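PDB 4NZK: uncharacterized protein from Eubacterium siraeum, which is of unknown function but belongs to the DHHW family of the SGNH hydrolase clan, and may therefore act as an esterase-like enzyme on an unidentified substrate. Local coordinates for residues A[202-206]-A[207-211]; A[150-153]-A[154-157]; A[130-133]-A[134-138]; A[258-261]-A[262-265]; A[89-92]-A[93-96]. All coordinates share one frame; numbering follows the deposited sequence. Where two conformers were deposited one is given.

Contact 1 (A[202-206]-A[207-211]); sequences TMYAF and TEYNE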
loop_
_atom_site.group_PDB
_atom_site.type_symbol
_atom_site.label_atom_id
_atom_site.label_comp_id
_atom_site.label_asym_id
_atom_site.label_seq_id
_atom_site.Cartn_x
_atom_site.Cartn_y
_atom_site.Cartn_z
ATOM N N THR A 202 -5.225 9.739 -9.804
ATOM C CA THR A 202 -4.403 10.887 -9.457
ATOM C C THR A 202 -3.510 11.378 -10.576
ATOM O O THR A 202 -3.032 12.511 -10.484
ATOM C CB THR A 202 -3.494 10.633 -8.248
ATOM O OG1 THR A 202 -2.683 9.525 -8.559
ATOM C CG2 THR A 202 -4.288 10.323 -7.008
HETATM N N MSE A 203 -3.260 10.573 -11.617
HETATM C CA MSE A 203 -2.400 11.012 -12.696
HETATM C C MSE A 203 -2.993 12.174 -13.449
HETATM O O MSE A 203 -2.262 12.922 -14.091
HETATM C CB MSE A 203 -2.006 9.937 -13.723
HETATM C CG MSE A 203 -1.065 8.957 -13.078
HETATM SE SE MSE A 203 0.679 9.815 -12.820
HETATM C CE MSE A 203 1.422 8.334 -11.853
ATOM N N TYR A 204 -4.306 12.344 -13.399
ATOM C CA TYR A 204 -4.912 13.500 -14.107
ATOM C C TYR A 204 -4.361 14.783 -13.463
ATOM O O TYR A 204 -3.750 15.606 -14.141
ATOM C CB TYR A 204 -6.439 13.374 -14.139
ATOM C CG TYR A 204 -7.148 14.446 -14.925
ATOM C CD1 TYR A 204 -6.653 14.904 -16.145
ATOM C CD2 TYR A 204 -8.355 14.949 -14.485
ATOM C CE1 TYR A 204 -7.327 15.900 -16.868
ATOM C CE2 TYR A 204 -9.013 15.943 -15.195
ATOM C CZ TYR A 204 -8.519 16.398 -16.378
ATOM O OH TYR A 204 -9.233 17.357 -17.084
ATOM N N ALA A 205 -4.492 14.909 -12.145
ATOM C CA ALA A 205 -3.940 16.064 -11.444
ATOM C C ALA A 205 -2.414 16.119 -11.513
ATOM O O ALA A 205 -1.835 17.191 -11.722
ATOM C CB ALA A 205 -4.398 16.058 -9.988
ATOM N N PHE A 206 -1.744 14.979 -11.296
ATOM C CA PHE A 206 -0.273 14.978 -11.226
ATOM C C PHE A 206 0.374 15.392 -12.556
ATOM O O PHE A 206 1.491 15.884 -12.565
ATOM C CB PHE A 206 0.278 13.621 -10.816
ATOM C CG PHE A 206 0.367 13.370 -9.336
ATOM C CD1 PHE A 206 -0.716 13.487 -8.501
ATOM C CD2 PHE A 206 1.566 12.968 -8.803
ATOM C CE1 PHE A 206 -0.612 13.177 -7.154
ATOM C CE2 PHE A 206 1.703 12.691 -7.455
ATOM C CZ PHE A 206 0.599 12.775 -6.630
ATOM N N THR A 207 -0.291 15.138 -13.680
ATOM C CA THR A 207 0.230 15.522 -14.993
ATOM C C THR A 207 -0.232 16.936 -15.396
ATOM O O THR A 207 -0.173 17.306 -16.555
ATOM C CB THR A 207 -0.208 14.513 -16.073
ATOM O OG1 THR A 207 -1.650 14.545 -16.199
ATOM C CG2 THR A 207 0.329 13.093 -15.702
ATOM N N GLU A 208 -0.691 17.699 -14.411
ATOM C CA GLU A 208 -1.185 19.052 -14.611
ATOM C C GLU A 208 -2.390 19.046 -15.568
ATOM O O GLU A 208 -2.513 19.855 -16.497
ATOM C CB GLU A 208 -0.066 20.014 -15.045
ATOM C CG GLU A 208 1.290 19.840 -14.351
ATOM C CD GLU A 208 1.256 19.901 -12.825
ATOM O OE1 GLU A 208 0.497 19.111 -12.219
ATOM O OE2 GLU A 208 2.033 20.706 -12.220
ATOM N N TYR A 209 -3.290 18.094 -15.298
ATOM C CA TYR A 209 -4.543 17.920 -15.996
ATOM C C TYR A 209 -4.371 17.673 -17.506
ATOM O O TYR A 209 -5.004 18.326 -18.374
ATOM C CB TYR A 209 -5.492 19.081 -15.615
ATOM C CG TYR A 209 -5.820 19.089 -14.114
ATOM C CD1 TYR A 209 -6.585 18.082 -13.583
ATOM C CD2 TYR A 209 -5.306 20.039 -13.235
ATOM C CE1 TYR A 209 -6.887 17.996 -12.254
ATOM C CE2 TYR A 209 -5.593 19.983 -11.871
ATOM C CZ TYR A 209 -6.400 18.948 -11.382
ATOM O OH TYR A 209 -6.734 18.803 -10.054
ATOM N N ASN A 210 -3.482 16.734 -17.836
ATOM C CA ASN A 210 -3.301 16.326 -19.224
ATOM C C ASN A 210 -4.544 15.535 -19.668
ATOM O O ASN A 210 -4.877 14.489 -19.097
ATOM C CB ASN A 210 -2.025 15.475 -19.373
ATOM C CG ASN A 210 -1.633 15.269 -20.825
ATOM O OD1 ASN A 210 -2.443 14.826 -21.628
ATOM N ND2 ASN A 210 -0.413 15.626 -21.178
ATOM N N GLU A 211 -5.224 16.043 -20.697
ATOM C CA GLU A 211 -6.491 15.463 -21.156
ATOM C C GLU A 211 -6.338 14.051 -21.669
ATOM O O GLU A 211 -7.302 13.286 -21.630
ATOM C CB GLU A 211 -7.177 16.374 -22.207
ATOM C CG GLU A 211 -7.598 17.698 -21.607
ATOM C CD GLU A 211 -8.506 17.544 -20.372
ATOM O OE1 GLU A 211 -9.480 16.767 -20.482
ATOM O OE2 GLU A 211 -8.260 18.196 -19.300
#

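Contact 2 (A[150-153]-A[154-157]); sequences EAHT and NEYI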
loop_
_atom_site.group_PDB
_atom_site.type_symbol
_atom_site.label_atom_id
_atom_site.label_comp_id
_atom_site.label_asym_id
_atom_site.label_seq_id
_atom_site.Cartn_x
_atom_site.Cartn_y
_atom_site.Cartn_z
ATOM N N GLU A 150 6.920 -8.398 -10.061
ATOM C CA GLU A 150 7.678 -8.564 -11.309
ATOM C C GLU A 150 7.182 -9.818 -12.048
ATOM O O GLU A 150 7.186 -9.862 -13.268
ATOM C CB GLU A 150 9.168 -8.675 -10.971
ATOM C CG GLU A 150 10.130 -8.762 -12.137
ATOM C CD GLU A 150 11.596 -8.790 -11.647
ATOM O OE1 GLU A 150 11.908 -9.381 -10.570
ATOM O OE2 GLU A 150 12.432 -8.213 -12.334
ATOM N N ALA A 151 6.753 -10.828 -11.296
ATOM C CA ALA A 151 6.298 -12.080 -11.908
ATOM C C ALA A 151 4.901 -12.011 -12.561
ATOM O O ALA A 151 4.474 -12.974 -13.186
ATOM C CB ALA A 151 6.330 -13.171 -10.854
ATOM N N HIS A 152 4.218 -10.871 -12.458
ATOM C CA HIS A 152 2.844 -10.748 -12.906
ATOM C C HIS A 152 2.599 -9.515 -13.739
ATOM O O HIS A 152 1.453 -9.025 -13.849
ATOM C CB HIS A 152 1.913 -10.793 -11.696
ATOM C CG HIS A 152 1.955 -12.099 -10.999
ATOM N ND1 HIS A 152 1.338 -13.229 -11.502
ATOM C CD2 HIS A 152 2.588 -12.486 -9.868
ATOM C CE1 HIS A 152 1.562 -14.250 -10.691
ATOM N NE2 HIS A 152 2.351 -13.832 -9.710
ATOM N N THR A 153 3.658 -9.023 -14.365
ATOM C CA THR A 153 3.548 -7.766 -15.127
ATOM C C THR A 153 2.684 -7.867 -16.401
ATOM O O THR A 153 2.254 -6.859 -16.944
ATOM C CB THR A 153 4.919 -7.187 -15.469
ATOM O OG1 THR A 153 5.699 -8.158 -16.167
ATOM C CG2 THR A 153 5.609 -6.710 -14.209
ATOM N N ASN A 154 2.442 -9.073 -16.905
ATOM C CA ASN A 154 1.508 -9.224 -18.000
ATOM C C ASN A 154 0.051 -9.058 -17.614
ATOM O O ASN A 154 -0.832 -8.955 -18.491
ATOM C CB ASN A 154 1.717 -10.568 -18.693
ATOM C CG ASN A 154 3.030 -10.636 -19.450
ATOM O OD1 ASN A 154 3.566 -9.617 -19.910
ATOM N ND2 ASN A 154 3.519 -11.823 -19.638
ATOM N N GLU A 155 -0.216 -9.050 -16.306
ATOM C CA GLU A 155 -1.535 -8.874 -15.786
ATOM C C GLU A 155 -1.815 -7.397 -15.478
ATOM O O GLU A 155 -0.916 -6.559 -15.539
ATOM C CB GLU A 155 -1.726 -9.742 -14.542
ATOM C CG GLU A 155 -1.539 -11.243 -14.805
ATOM C CD GLU A 155 -1.335 -12.011 -13.534
ATOM O OE1 GLU A 155 -2.119 -11.792 -12.583
ATOM O OE2 GLU A 155 -0.352 -12.800 -13.474
ATOM N N TYR A 156 -3.060 -7.075 -15.149
ATOM C CA TYR A 156 -3.471 -5.677 -14.916
ATOM C C TYR A 156 -3.246 -5.372 -13.421
ATOM O O TYR A 156 -4.176 -5.170 -12.635
ATOM C CB TYR A 156 -4.928 -5.515 -15.317
ATOM C CG TYR A 156 -5.463 -4.107 -15.522
ATOM C CD1 TYR A 156 -4.745 -2.966 -15.161
ATOM C CD2 TYR A 156 -6.717 -3.933 -16.069
ATOM C CE1 TYR A 156 -5.266 -1.691 -15.374
ATOM C CE2 TYR A 156 -7.244 -2.675 -16.283
ATOM C CZ TYR A 156 -6.521 -1.555 -15.934
ATOM O OH TYR A 156 -7.098 -0.324 -16.160
ATOM N N ILE A 157 -1.967 -5.298 -13.068
ATOM C CA ILE A 157 -1.561 -5.153 -11.678
ATOM C C ILE A 157 -1.390 -3.702 -11.253
ATOM O O ILE A 157 -1.462 -3.373 -10.058
ATOM C CB ILE A 157 -0.279 -5.947 -11.343
ATOM C CG1 ILE A 157 0.823 -5.687 -12.360
ATOM C CG2 ILE A 157 -0.639 -7.431 -11.232
ATOM C CD1 ILE A 157 2.193 -6.074 -11.831
HETATM O O HOH W 1 3.335 -11.725 -16.058
HETATM O O HOH W 2 5.311 -7.905 -18.791
#

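Contact 3 (A[130-133]-A[134-138]); sequences INSI and ANKLV. With EDO (1,2-ethanediol), chain D.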
loop_
_atom_site.group_PDB
_atom_site.type_symbol
_atom_site.label_atom_id
_atom_site.label_comp_id
_atom_site.label_asym_id
_atom_site.label_seq_id
_atom_site.Cartn_x
_atom_site.Cartn_y
_atom_site.Cartn_z
ATOM N N ILE A 130 14.952 -0.416 -2.635
ATOM C CA ILE A 130 14.373 -1.480 -1.828
ATOM C C ILE A 130 15.480 -2.385 -1.223
ATOM O O ILE A 130 15.434 -2.776 -0.036
ATOM C CB ILE A 130 13.360 -2.270 -2.692
ATOM C CG1 ILE A 130 12.175 -1.351 -3.035
ATOM C CG2 ILE A 130 12.926 -3.559 -2.027
ATOM C CD1 ILE A 130 11.279 -1.878 -4.102
ATOM N N ASN A 131 16.487 -2.674 -2.031
ATOM C CA ASN A 131 17.642 -3.432 -1.536
ATOM C C ASN A 131 18.392 -2.692 -0.437
ATOM O O ASN A 131 18.787 -3.302 0.579
ATOM C CB ASN A 131 18.616 -3.784 -2.657
ATOM C CG ASN A 131 18.073 -4.827 -3.612
ATOM O OD1 ASN A 131 17.137 -5.573 -3.292
ATOM N ND2 ASN A 131 18.690 -4.919 -4.781
ATOM N N SER A 132 18.625 -1.394 -0.650
ATOM C CA SER A 132 19.356 -0.588 0.337
ATOM C C SER A 132 18.663 -0.629 1.697
ATOM O O SER A 132 19.289 -0.820 2.740
ATOM C CB SER A 132 19.492 0.850 -0.159
ATOM O OG SER A 132 20.054 1.676 0.861
ATOM N N ILE A 133 17.341 -0.438 1.684
ATOM C CA ILE A 133 16.555 -0.525 2.902
ATOM C C ILE A 133 16.709 -1.920 3.546
ATOM O O ILE A 133 16.998 -2.047 4.737
ATOM C CB ILE A 133 15.073 -0.190 2.614
ATOM C CG1 ILE A 133 14.929 1.300 2.295
ATOM C CG2 ILE A 133 14.184 -0.599 3.794
ATOM C CD1 ILE A 133 13.645 1.664 1.615
ATOM N N ALA A 134 16.528 -2.975 2.745
ATOM C CA ALA A 134 16.612 -4.353 3.273
ATOM C C ALA A 134 17.962 -4.611 3.948
ATOM O O ALA A 134 18.022 -5.230 5.008
ATOM C CB ALA A 134 16.351 -5.377 2.166
ATOM N N ASN A 135 19.010 -4.051 3.377
ATOM C CA ASN A 135 20.356 -4.281 3.860
ATOM C C ASN A 135 20.609 -3.580 5.183
ATOM O O ASN A 135 21.548 -3.937 5.890
ATOM C CB ASN A 135 21.378 -3.813 2.829
ATOM C CG ASN A 135 21.391 -4.684 1.585
ATOM O OD1 ASN A 135 21.077 -5.870 1.628
ATOM N ND2 ASN A 135 21.788 -4.090 0.473
ATOM N N LYS A 136 19.807 -2.568 5.508
ATOM C CA LYS A 136 20.008 -1.780 6.722
ATOM C C LYS A 136 19.105 -2.215 7.864
ATOM O O LYS A 136 19.230 -1.705 9.006
ATOM C CB LYS A 136 19.763 -0.292 6.389
ATOM C CG LYS A 136 20.839 0.295 5.498
ATOM C CD LYS A 136 20.460 1.619 4.867
ATOM C CE LYS A 136 21.586 2.213 4.024
ATOM N NZ LYS A 136 22.027 1.311 2.894
ATOM N N LEU A 137 18.205 -3.167 7.608
ATOM C CA LEU A 137 17.279 -3.647 8.642
ATOM C C LEU A 137 17.965 -4.547 9.631
ATOM O O LEU A 137 18.855 -5.321 9.264
ATOM C CB LEU A 137 16.135 -4.423 8.032
ATOM C CG LEU A 137 15.197 -3.610 7.161
ATOM C CD1 LEU A 137 14.224 -4.570 6.482
ATOM C CD2 LEU A 137 14.498 -2.490 7.915
ATOM N N VAL A 138 17.538 -4.446 10.894
ATOM C CA VAL A 138 18.030 -5.273 11.991
ATOM C C VAL A 138 16.815 -5.904 12.683
ATOM O O VAL A 138 15.975 -5.211 13.263
ATOM C CB VAL A 138 18.832 -4.461 13.010
ATOM C CG1 VAL A 138 19.233 -5.332 14.195
ATOM C CG2 VAL A 138 20.046 -3.854 12.351
HETATM C C1 EDO D . 26.280 1.382 2.656
HETATM O O1 EDO D . 26.149 -0.069 2.776
HETATM C C2 EDO D . 25.558 1.903 1.403
HETATM O O2 EDO D . 24.265 2.490 1.732
#

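Contact 4 (A[258-261]-A[262-265]); sequences GAYS and TFMG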
loop_
_atom_site.group_PDB
_atom_site.type_symbol
_atom_site.label_atom_id
_atom_site.label_comp_id
_atom_site.label_asym_id
_atom_site.label_seq_id
_atom_site.Cartn_x
_atom_site.Cartn_y
_atom_site.Cartn_z
ATOM N N GLY A 258 -13.315 8.413 -7.128
ATOM C CA GLY A 258 -12.875 8.023 -5.814
ATOM C C GLY A 258 -12.648 6.528 -5.644
ATOM O O GLY A 258 -12.575 6.048 -4.520
ATOM N N ALA A 259 -12.483 5.799 -6.752
ATOM C CA ALA A 259 -12.408 4.352 -6.676
ATOM C C ALA A 259 -11.417 3.848 -5.660
ATOM O O ALA A 259 -11.689 2.867 -4.946
ATOM C CB ALA A 259 -12.090 3.743 -8.029
ATOM N N TYR A 260 -10.232 4.447 -5.611
ATOM C CA TYR A 260 -9.217 3.927 -4.672
ATOM C C TYR A 260 -9.623 4.119 -3.215
ATOM O O TYR A 260 -9.233 3.337 -2.344
ATOM C CB TYR A 260 -7.818 4.499 -4.943
ATOM C CG TYR A 260 -6.720 3.710 -4.259
ATOM C CD1 TYR A 260 -6.262 2.528 -4.811
ATOM C CD2 TYR A 260 -6.176 4.116 -3.017
ATOM C CE1 TYR A 260 -5.264 1.773 -4.188
ATOM C CE2 TYR A 260 -5.182 3.368 -2.390
ATOM C CZ TYR A 260 -4.736 2.188 -2.993
ATOM O OH TYR A 260 -3.747 1.447 -2.386
ATOM N N SER A 261 -10.466 5.128 -2.966
ATOM C CA SER A 261 -10.965 5.394 -1.627
ATOM C C SER A 261 -12.076 4.419 -1.218
ATOM O O SER A 261 -12.612 4.504 -0.141
ATOM C CB SER A 261 -11.418 6.853 -1.486
ATOM O OG SER A 261 -10.290 7.684 -1.544
ATOM N N THR A 262 -12.444 3.504 -2.108
ATOM C CA THR A 262 -13.310 2.385 -1.718
ATOM C C THR A 262 -12.767 1.695 -0.444
ATOM O O THR A 262 -13.528 1.229 0.395
ATOM C CB THR A 262 -13.410 1.364 -2.861
ATOM O OG1 THR A 262 -13.968 2.007 -4.012
ATOM C CG2 THR A 262 -14.241 0.171 -2.468
ATOM N N PHE A 263 -11.448 1.607 -0.320
ATOM C CA PHE A 263 -10.834 0.969 0.853
ATOM C C PHE A 263 -10.788 1.945 2.051
ATOM O O PHE A 263 -9.943 2.834 2.118
ATOM C CB PHE A 263 -9.445 0.450 0.501
ATOM C CG PHE A 263 -9.444 -0.371 -0.766
ATOM C CD1 PHE A 263 -10.279 -1.467 -0.890
ATOM C CD2 PHE A 263 -8.671 0.003 -1.847
ATOM C CE1 PHE A 263 -10.322 -2.177 -2.087
ATOM C CE2 PHE A 263 -8.687 -0.687 -3.022
ATOM C CZ PHE A 263 -9.513 -1.793 -3.150
HETATM N N MSE A 264 -11.747 1.761 2.940
HETATM C CA MSE A 264 -11.899 2.473 4.208
HETATM C C MSE A 264 -12.126 3.963 4.119
HETATM O O MSE A 264 -12.092 4.663 5.146
HETATM C CB MSE A 264 -10.712 2.179 5.099
HETATM C CG MSE A 264 -10.615 0.669 5.288
HETATM SE SE MSE A 264 -8.901 0.172 6.087
HETATM C CE MSE A 264 -7.764 0.395 4.501
ATOM N N GLY A 265 -12.423 4.460 2.906
ATOM C CA GLY A 265 -12.823 5.847 2.702
ATOM C C GLY A 265 -11.771 6.934 2.723
ATOM O O GLY A 265 -12.058 8.079 2.414
HETATM O O HOH W 3 -8.250 3.916 0.134
#

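Contact 5 (A[89-92]-A[93-96]); sequences LNEF and KEKV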
loop_
_atom_site.group_PDB
_atom_site.type_symbol
_atom_site.label_atom_id
_atom_site.label_comp_id
_atom_site.label_asym_id
_atom_site.label_seq_id
_atom_site.Cartn_x
_atom_site.Cartn_y
_atom_site.Cartn_z
ATOM N N LEU A 89 12.452 1.997 11.500
ATOM C CA LEU A 89 11.931 0.632 11.665
ATOM C C LEU A 89 12.745 -0.129 12.694
ATOM O O LEU A 89 12.195 -0.858 13.511
ATOM C CB LEU A 89 11.942 -0.173 10.345
ATOM C CG LEU A 89 10.639 -0.138 9.580
ATOM C CD1 LEU A 89 10.232 1.243 9.148
ATOM C CD2 LEU A 89 10.753 -1.048 8.390
ATOM N N ASN A 90 14.065 0.024 12.637
ATOM C CA ASN A 90 14.934 -0.702 13.576
ATOM C C ASN A 90 14.631 -0.276 15.015
ATOM O O ASN A 90 14.591 -1.113 15.917
ATOM C CB ASN A 90 16.382 -0.470 13.253
ATOM C CG ASN A 90 16.805 -1.209 11.992
ATOM O OD1 ASN A 90 16.111 -2.126 11.517
ATOM N ND2 ASN A 90 17.946 -0.795 11.443
ATOM N N GLU A 91 14.409 1.019 15.202
ATOM C CA GLU A 91 14.076 1.559 16.521
ATOM C C GLU A 91 12.737 1.017 16.997
ATOM O O GLU A 91 12.595 0.633 18.171
ATOM C CB GLU A 91 14.038 3.086 16.492
ATOM C CG GLU A 91 13.530 3.723 17.783
ATOM C CD GLU A 91 14.541 3.697 18.924
ATOM O OE1 GLU A 91 15.718 3.317 18.690
ATOM O OE2 GLU A 91 14.161 4.109 20.056
ATOM N N PHE A 92 11.749 1.012 16.090
ATOM C CA PHE A 92 10.465 0.473 16.429
ATOM C C PHE A 92 10.620 -0.973 16.894
ATOM O O PHE A 92 10.010 -1.385 17.897
ATOM C CB PHE A 92 9.511 0.555 15.226
ATOM C CG PHE A 92 8.174 -0.060 15.506
ATOM C CD1 PHE A 92 7.175 0.659 16.111
ATOM C CD2 PHE A 92 7.935 -1.363 15.171
ATOM C CE1 PHE A 92 5.950 0.074 16.379
ATOM C CE2 PHE A 92 6.735 -1.956 15.449
ATOM C CZ PHE A 92 5.745 -1.237 16.053
ATOM N N LYS A 93 11.376 -1.770 16.137
ATOM C CA LYS A 93 11.576 -3.174 16.484
ATOM C C LYS A 93 12.258 -3.321 17.850
ATOM O O LYS A 93 11.861 -4.174 18.662
ATOM C CB LYS A 93 12.347 -3.892 15.391
ATOM C CG LYS A 93 12.803 -5.290 15.773
ATOM C CD LYS A 93 11.686 -6.287 16.047
ATOM C CE LYS A 93 12.300 -7.597 16.555
ATOM N NZ LYS A 93 11.252 -8.644 16.678
ATOM N N GLU A 94 13.253 -2.467 18.127
ATOM C CA GLU A 94 13.907 -2.527 19.443
ATOM C C GLU A 94 12.870 -2.273 20.562
ATOM O O GLU A 94 12.959 -2.870 21.640
ATOM C CB GLU A 94 15.034 -1.486 19.548
ATOM C CG GLU A 94 16.265 -1.702 18.696
ATOM C CD GLU A 94 17.206 -0.475 18.672
ATOM O OE1 GLU A 94 17.040 0.484 19.480
ATOM O OE2 GLU A 94 18.090 -0.450 17.794
ATOM N N LYS A 95 11.965 -1.331 20.329
ATOM C CA LYS A 95 10.927 -0.950 21.310
ATOM C C LYS A 95 9.897 -2.039 21.564
ATOM O O LYS A 95 9.409 -2.187 22.679
ATOM C CB LYS A 95 10.178 0.313 20.890
ATOM C CG LYS A 95 11.045 1.548 20.770
ATOM C CD LYS A 95 12.006 1.648 21.931
ATOM C CE LYS A 95 12.759 2.972 21.895
ATOM N NZ LYS A 95 13.286 3.384 23.215
ATOM N N VAL A 96 9.527 -2.793 20.518
ATOM C CA VAL A 96 8.539 -3.848 20.710
ATOM C C VAL A 96 9.140 -5.187 21.133
ATOM O O VAL A 96 8.460 -6.020 21.717
ATOM C CB VAL A 96 7.566 -3.991 19.528
ATOM C CG1 VAL A 96 6.816 -2.697 19.300
ATOM C CG2 VAL A 96 8.247 -4.458 18.233
HETATM O O HOH W 4 17.540 2.279 16.785
#

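Contact 1 (A[202-206]-A[207-211])
Thr207 OG1 sits where three backbone groups converge. The carbonyl oxygens of Met203 and Tyr204 both lie within reach of its one proton, Met203 O at 2.7 Å and Tyr204 O at 3.1 Å from OG1, while the N-H of Asn210 donates to it at 3.3 Å from N to OG1, the mark of an ST motif. The torsion that does this places OG1 between the backbone N and the carbonyl carbon (chi1 64°), turned back over the last turn of helix 203-206. That helix ends in a Schellman motif: Tyr209 N bonds to Tyr204 O and Glu208 N to Ala205 O, with Glu208 at positive phi reversing the chain. The reversal brings Tyr209 against Tyr204 in a T-shaped pair, planes 85° apart, with Tyr209 CD1 coming down 3.5 Å above the centre of the Tyr204 ring. Tyr209 in turn lays one face over Ala205 CA, a CH-pi contact of 3.9 Å from CA to the ring centroid. Beyond the ring, Tyr204 OH donates to Glu211 OE2 at 2.6 Å, on the syn side of a carboxylate that stands nearly upright to the ring. Asn210 OD1 caps Arg212 N, at the start of helix 211-214. The phenol thus ties the end of one short helix to the beginning of the next, and its short bond to Glu211 would probably help to keep that carboxylate ionised.

Contact 2 (A[150-153]-A[154-157])
His152 lies alongside Glu155, the two side chains running the same way, so that Glu155 OE2 meets the imidazole at its edge and 3.5 Å from His152 CB. Both belong to a type I beta turn, His152 to Glu155, in the loop between helices 145-150 and 167-180; its backbone bond runs from Glu155 N to His152 O at 3.0 Å. Across the mouth of the turn His152 ND1 donates to OE2 of Glu155 at 2.6 Å. The bond is fairly straight, 157° at the hydrogen, and OE2 is close to the ring plane, though the carboxylate itself stands 82° from it and is met on its syn side. Glu155 OE1 is held by the hydroxyl of Tyr172, whose ring also stacks on His152, so both partners are fixed against helix 167-180. Were Glu155 cut back to an alanine, His152 ND1 and the Tyr172 hydroxyl would probably lose their shared carboxylate and the imidazole become freer to turn. Under the turn Ile157 puts CD1 against Thr153 CA, helped by a chi1 of 49° that sets CG1 between the backbone N and the carbonyl carbon. On the outer side a water donates to Asn154 OD1 and also bonds to Thr153 OG1, at 2.7 Å from each atom.

Contact 3 (A[130-133]-A[134-138])
Lys136 folds back along the helix toward Ser132, one turn earlier, and the two side chains meet tip to tip: Lys136 NZ donates to Ser132 OG at 2.9 Å. Ser132 OG lies opposite the backbone N across the CA-CB bond (chi1 173°), whereas the lysine runs out extended and bends only at its last torsion (chi4 59°), which turns NZ back toward the hydroxyl. On the way its CG and CD pass 3.4 Å from Ser132 O. This is an i to i+4 pairing near the C-terminal end of helix 126-136, where Asn135 N still bonds to Asn131 O at 2.9 Å but Lys136 N bonds chiefly to Ile133 O, a tighter 3-10-like step, keeping only a weak bond to Ser132 O. Ser132 OG is also bonded to Asp81 O. NZ has a further acceptor in O2 of an ethanediol molecule, 2.8 Å away and probably left from crystallisation. With a leucine at Lys136, the serine hydroxyl is likely to lose its ammonium partner and this end of the helix its positive charge. On the helix surface Asn135 CG packs 3.1 Å from Asn131 O, and Leu137 brings CG to 3.4 Å from Ile133 O.

Contact 4 (A[258-261]-A[262-265])
Ala259 O is gripped twice by Thr262. The hydroxyl OG1 donates to it at 2.6 Å and the backbone N at 3.0 Å, and both come from the same face of the carbonyl plane, the N-H well above it. The hydroxyl gets there because it stands beside its own backbone N (chi1 -60°), which points it back along the chain. A buried hydroxyl is thereby satisfied by the same oxygen that closes the turn. Next along, a water donates to Tyr260 O and to Phe263 O, at 2.7 Å and 2.8 Å, and bridges a step where the direct bond from Phe263 N to Tyr260 O is weak. Gly265 N makes another weak bond, to Ser261 O.

Outward from this backbone, Phe263 turns its edge toward the face of Tyr260 in a T-shaped pair, with planes 87° apart and centroids 5.8 Å apart, a loose approach. Tyr260 also stacks on His164, and its hydroxyl bonds to Ser289 O; Phe263 packs on Phe220 and Tyr222 of strand 218-224. Residues 259-262 form a short 3-10 segment with i to i+3 bonds, after which the chain curls away through Met264 and Gly265, both at positive phi, in the loop between strands 229-234 and 270-275.

Contact 5 (A[89-92]-A[93-96])
Glu91 and Glu94 bring their carboxylates together on the charged flank of helix 83-96. In the conformer given for Glu91, its OE1 lies 3.2 Å from Glu94 OE1, with carboxylate planes 66° apart. A water donating at 2.8 Å to Glu91 OE1 and at 3.0 Å to Glu94 OE2 probably eases this meeting of like charges. Glu91 starts out with CG trans to the backbone N (chi1 173°) and then bends at chi2, which carries its end along the helix. A salt bridge of 3.4 Å between Glu91 OE2 and Lys95 NZ, one turn on, is modelled but doubtful: both side chains are split over two conformers, and the fit in this pair is too tight to trust.

Apolar packing takes another side. Val96 CG1 sits over one face of the Phe92 ring, offset toward the rim, 3.7 Å from Phe92 CZ and in CH-pi contact. Both side chains touch Val102 of strand 101-107 and Ile321 of helix 317-323, and an edge-to-face partner, Phe331, meets the Phe92 ring.

Backbone bonds hold the frame: Lys93 N to Leu89 O, Glu94 N to Asn90 O, Lys95 N to Glu91 O and Val96 N to Phe92 O, the regular i to i+4 ladder of an alpha helix. The helix is thus amphipathic, greasy toward the sheet and charged on another flank, where the bridging water probably offsets part of the repulsion between Glu91 and Glu94.

Along the chain the order is contact 5, 3, 2, 1 and then 4. Contacts 5 and 3, on helices 83-96 and 126-136, are neighbours with centres about 15 Å apart, and they touch: Asn90 bonds through its amide to Lys136 O and Val138 N. Both helices pack on strand 101-107 of the mixed sheet. Contact 1 lies farthest from contact 5, centres about 39 Å apart and across the chain's centre. Contact 4 is about 19 Å from contact 1, centre to centre, and contact 2 about 24 Å from contact 1. All five are local contacts spread over one chain, with contacts 3 and 5 alone touching, consistent with an SGNH-like alpha/beta fold carrying additional loops.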